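Local structure of putative dienelactone hydrolase (Klebsiella pneumoniae subsp. pneumoniae MGH 78578, 3F67) at residues D93-A104 against R127-N136. The protein belongs to the dienelactone hydrolase family and probably hydrolyses ester or lactone bonds. Numbering follows the deposited sequence.
Sequences DAQVLADLDHVA and RITWLYAAHN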
loop_
_atom_site.group_PDB
_atom_site.type_symbol
_atom_site.label_atom_id
_atom_site.label_comp_id
_atom_site.label_asym_id
_atom_site.label_seq_id
_atom_site.Cartn_x
_atom_site.Cartn_y
_atom_site.Cartn_z
ATOM N N ASP A 93 -3.563 0.282 13.759
ATOM C CA ASP A 93 -2.611 0.929 12.839
ATOM C C ASP A 93 -1.152 0.810 13.329
ATOM O O ASP A 93 -0.223 0.569 12.525
ATOM C CB ASP A 93 -2.910 2.433 12.730
ATOM C CG ASP A 93 -4.237 2.747 12.034
ATOM O OD1 ASP A 93 -4.845 1.900 11.300
ATOM O OD2 ASP A 93 -4.624 3.918 12.189
ATOM N N ALA A 94 -0.946 0.994 14.644
ATOM C CA ALA A 94 0.432 0.991 15.209
ATOM C C ALA A 94 1.131 -0.344 14.926
ATOM O O ALA A 94 2.324 -0.373 14.596
ATOM C CB ALA A 94 0.411 1.254 16.689
ATOM N N GLN A 95 0.372 -1.428 15.065
ATOM C CA GLN A 95 0.847 -2.767 14.761
ATOM C C GLN A 95 1.239 -2.889 13.301
ATOM O O GLN A 95 2.293 -3.481 12.976
ATOM C CB GLN A 95 -0.249 -3.805 15.106
ATOM C CG GLN A 95 0.149 -5.236 14.806
ATOM C CD GLN A 95 -1.049 -6.166 14.869
ATOM O OE1 GLN A 95 -1.367 -6.688 15.926
ATOM N NE2 GLN A 95 -1.751 -6.323 13.757
ATOM N N VAL A 96 0.392 -2.362 12.415
ATOM C CA VAL A 96 0.605 -2.458 10.967
ATOM C C VAL A 96 1.907 -1.730 10.616
ATOM O O VAL A 96 2.759 -2.267 9.900
ATOM C CB VAL A 96 -0.572 -1.850 10.155
ATOM C CG1 VAL A 96 -0.207 -1.809 8.641
ATOM C CG2 VAL A 96 -1.872 -2.668 10.328
ATOM N N LEU A 97 2.081 -0.520 11.136
ATOM C CA LEU A 97 3.267 0.264 10.740
ATOM C C LEU A 97 4.547 -0.435 11.251
ATOM O O LEU A 97 5.565 -0.475 10.547
ATOM C CB LEU A 97 3.166 1.700 11.278
ATOM C CG LEU A 97 1.884 2.439 10.759
ATOM C CD1 LEU A 97 1.908 3.845 11.335
ATOM C CD2 LEU A 97 1.804 2.507 9.234
ATOM N N ALA A 98 4.485 -1.012 12.447
ATOM C CA ALA A 98 5.635 -1.731 12.988
ATOM C C ALA A 98 5.920 -3.000 12.154
ATOM O O ALA A 98 7.087 -3.352 11.904
ATOM C CB ALA A 98 5.401 -2.104 14.486
ATOM N N ASP A 99 4.871 -3.671 11.700
ATOM C CA ASP A 99 5.069 -4.842 10.832
ATOM C C ASP A 99 5.709 -4.415 9.501
ATOM O O ASP A 99 6.522 -5.170 8.947
ATOM C CB ASP A 99 3.725 -5.564 10.551
ATOM C CG ASP A 99 3.252 -6.390 11.746
ATOM O OD1 ASP A 99 4.097 -6.761 12.614
ATOM O OD2 ASP A 99 2.041 -6.658 11.834
ATOM N N LEU A 100 5.292 -3.277 8.937
ATOM C CA LEU A 100 5.916 -2.844 7.691
ATOM C C LEU A 100 7.406 -2.557 7.914
ATOM O O LEU A 100 8.236 -2.856 7.019
ATOM C CB LEU A 100 5.232 -1.627 7.117
ATOM C CG LEU A 100 3.772 -1.892 6.746
ATOM C CD1 LEU A 100 3.070 -0.600 6.304
ATOM C CD2 LEU A 100 3.654 -2.991 5.629
ATOM N N ASP A 101 7.740 -1.963 9.064
ATOM C CA ASP A 101 9.182 -1.777 9.408
ATOM C C ASP A 101 9.907 -3.128 9.409
ATOM O O ASP A 101 11.070 -3.206 8.968
ATOM C CB ASP A 101 9.382 -1.170 10.796
ATOM C CG ASP A 101 8.902 0.281 10.898
ATOM O OD1 ASP A 101 8.815 1.017 9.867
ATOM O OD2 ASP A 101 8.621 0.675 12.054
ATOM N N HIS A 102 9.245 -4.180 9.922
ATOM C CA HIS A 102 9.925 -5.491 9.940
ATOM C C HIS A 102 10.100 -6.082 8.546
ATOM O O HIS A 102 11.064 -6.821 8.272
ATOM C CB HIS A 102 9.224 -6.472 10.899
ATOM C CG HIS A 102 9.531 -6.180 12.332
ATOM N ND1 HIS A 102 8.912 -5.169 13.029
ATOM C CD2 HIS A 102 10.435 -6.725 13.186
ATOM C CE1 HIS A 102 9.393 -5.116 14.261
ATOM N NE2 HIS A 102 10.311 -6.058 14.388
ATOM N N VAL A 103 9.151 -5.781 7.663
ATOM C CA VAL A 103 9.292 -6.229 6.279
ATOM C C VAL A 103 10.548 -5.523 5.671
ATOM O O VAL A 103 11.365 -6.164 4.996
ATOM C CB VAL A 103 8.041 -5.829 5.447
ATOM C CG1 VAL A 103 8.357 -6.075 3.921
ATOM C CG2 VAL A 103 6.829 -6.645 5.905
ATOM N N ALA A 104 10.690 -4.217 5.914
ATOM C CA ALA A 104 11.811 -3.442 5.363
ATOM C C ALA A 104 13.125 -4.030 5.918
ATOM O O ALA A 104 14.132 -4.164 5.181
ATOM C CB ALA A 104 11.663 -1.936 5.743
ATOM N N ARG A 127 -4.693 3.725 2.492
ATOM C CA ARG A 127 -4.654 4.578 3.687
ATOM C C ARG A 127 -3.381 4.311 4.484
ATOM O O ARG A 127 -2.707 5.240 4.929
ATOM C CB ARG A 127 -5.917 4.380 4.539
ATOM C CG ARG A 127 -5.812 5.098 5.913
ATOM C CD ARG A 127 -7.101 4.946 6.707
ATOM N NE ARG A 127 -6.912 5.373 8.105
ATOM C CZ ARG A 127 -6.359 4.620 9.044
ATOM N NH1 ARG A 127 -5.991 3.363 8.773
ATOM N NH2 ARG A 127 -6.236 5.099 10.283
ATOM N N ILE A 128 -3.074 3.028 4.675
ATOM C CA ILE A 128 -1.851 2.619 5.395
ATOM C C ILE A 128 -0.606 3.212 4.723
ATOM O O ILE A 128 0.322 3.653 5.411
ATOM C CB ILE A 128 -1.792 1.061 5.470
ATOM C CG1 ILE A 128 -2.928 0.504 6.361
ATOM C CG2 ILE A 128 -0.398 0.579 5.940
ATOM C CD1 ILE A 128 -2.897 0.994 7.814
ATOM N N THR A 129 -0.621 3.239 3.399
ATOM C CA THR A 129 0.465 3.832 2.630
ATOM C C THR A 129 0.744 5.285 3.065
ATOM O O THR A 129 1.890 5.640 3.302
ATOM C CB THR A 129 0.207 3.693 1.102
ATOM O OG1 THR A 129 0.318 2.303 0.769
ATOM C CG2 THR A 129 1.331 4.395 0.285
ATOM N N TRP A 130 -0.301 6.123 3.143
ATOM C CA TRP A 130 -0.102 7.484 3.636
ATOM C C TRP A 130 0.493 7.491 5.033
ATOM O O TRP A 130 1.425 8.253 5.324
ATOM C CB TRP A 130 -1.454 8.223 3.694
ATOM C CG TRP A 130 -2.024 8.647 2.358
ATOM C CD1 TRP A 130 -3.085 8.072 1.676
ATOM C CD2 TRP A 130 -1.615 9.786 1.578
ATOM N NE1 TRP A 130 -3.349 8.795 0.513
ATOM C CE2 TRP A 130 -2.455 9.839 0.434
ATOM C CE3 TRP A 130 -0.591 10.760 1.731
ATOM C CZ2 TRP A 130 -2.324 10.825 -0.552
ATOM C CZ3 TRP A 130 -0.457 11.759 0.746
ATOM C CH2 TRP A 130 -1.327 11.785 -0.385
ATOM N N LEU A 131 -0.095 6.693 5.920
ATOM C CA LEU A 131 0.404 6.650 7.300
ATOM C C LEU A 131 1.887 6.264 7.358
ATOM O O LEU A 131 2.661 6.826 8.171
ATOM C CB LEU A 131 -0.415 5.696 8.174
ATOM C CG LEU A 131 -1.922 6.001 8.323
ATOM C CD1 LEU A 131 -2.583 5.037 9.350
ATOM C CD2 LEU A 131 -2.226 7.423 8.626
ATOM N N TYR A 132 2.267 5.237 6.576
ATOM C CA TYR A 132 3.649 4.749 6.609
ATOM C C TYR A 132 4.630 5.817 6.112
ATOM O O TYR A 132 5.772 5.937 6.638
ATOM C CB TYR A 132 3.801 3.455 5.759
ATOM C CG TYR A 132 5.070 2.725 6.130
ATOM C CD1 TYR A 132 5.237 2.194 7.408
ATOM C CD2 TYR A 132 6.112 2.630 5.215
ATOM C CE1 TYR A 132 6.413 1.572 7.777
ATOM C CE2 TYR A 132 7.321 1.984 5.564
ATOM C CZ TYR A 132 7.445 1.457 6.840
ATOM O OH TYR A 132 8.610 0.834 7.218
ATOM N N ALA A 133 4.190 6.624 5.138
ATOM C CA ALA A 133 5.019 7.717 4.656
ATOM C C ALA A 133 5.298 8.788 5.731
ATOM O O ALA A 133 6.312 9.473 5.646
ATOM C CB ALA A 133 4.408 8.375 3.360
ATOM N N ALA A 134 4.449 8.880 6.760
ATOM C CA ALA A 134 4.720 9.769 7.901
ATOM C C ALA A 134 5.375 9.017 9.065
ATOM O O ALA A 134 5.614 9.591 10.141
ATOM C CB ALA A 134 3.426 10.409 8.385
ATOM N N HIS A 135 5.633 7.731 8.883
ATOM C CA HIS A 135 6.177 6.917 9.982
ATOM C C HIS A 135 7.667 6.603 9.828
ATOM O O HIS A 135 8.436 6.703 10.792
ATOM C CB HIS A 135 5.354 5.630 10.084
ATOM C CG HIS A 135 5.928 4.606 11.020
ATOM N ND1 HIS A 135 5.702 4.629 12.384
ATOM C CD2 HIS A 135 6.708 3.522 10.780
ATOM C CE1 HIS A 135 6.327 3.603 12.948
ATOM N NE2 HIS A 135 6.925 2.905 11.993
ATOM N N ASN A 136 8.062 6.179 8.628
ATOM C CA ASN A 136 9.434 5.675 8.392
ATOM C C ASN A 136 10.249 6.733 7.670
ATOM O O ASN A 136 10.048 6.958 6.484
ATOM C CB ASN A 136 9.432 4.327 7.589
ATOM C CG ASN A 136 10.844 3.757 7.416
ATOM O OD1 ASN A 136 11.820 4.453 7.713
ATOM N ND2 ASN A 136 10.960 2.474 6.987
#
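Asp93 and Arg127 form a salt bridge at one end of the packing between helices 93-108 and 124-133, which cover the same face of the central sheet in this alpha/beta-hydrolase fold. The second helix follows strand 116-122 through what is probably the nucleophile elbow, at Gly121, Cys123 and Gly125. The short helical segments cross at -71°, with their axes 10.3 Å apart.

The guanidinium grips the carboxylate end-on: NH1 of Arg127 lies 3.1 Å from OD1 of Asp93, and NH2 of Arg127 lies 2.8 Å from OD2 of Asp93. Both nitrogens approach from the syn side but out of the carboxylate plane, the two groups being turned 41° apart. Leu131 CD1 packs over one guanidinium face, while Asp93 OD1 is also hydrogen-bonded to Ser157 OG and Arg127 NE to His160 ND1.

Between the polar ends, Ile128 CG2 meets Val96 CG1 at 3.6 Å and also touches Leu100 CD1. Tyr132 enters as a knob into the hole formed by Leu97, Leu100, Asp101 and Ala104. Its CG is anti to the backbone N (chi1 -162°), which swings the ring obliquely over helix 93-108, toward Asp101, and Leu100 CB makes a CH-pi contact over one face. Leu97 CB sits almost exactly on the normal of the His135 ring, 3.9 Å from its centroid, and Leu97 CD2 reaches the edge of Tyr132.

At the other end, Asp101 divides its carboxylate between two donors. Tyr132 OH donates to the anti lone pair of Asp101 OD1 over 2.7 Å and in turn accepts a hydrogen bond from Asn136 ND2, whose OD1 is bound by the backbone N of Gln138. The other carboxylate oxygen, Asp101 OD2, accepts a nearly straight bond from His135 NE2 at 2.8 Å, with the oxygen close to the imidazole plane.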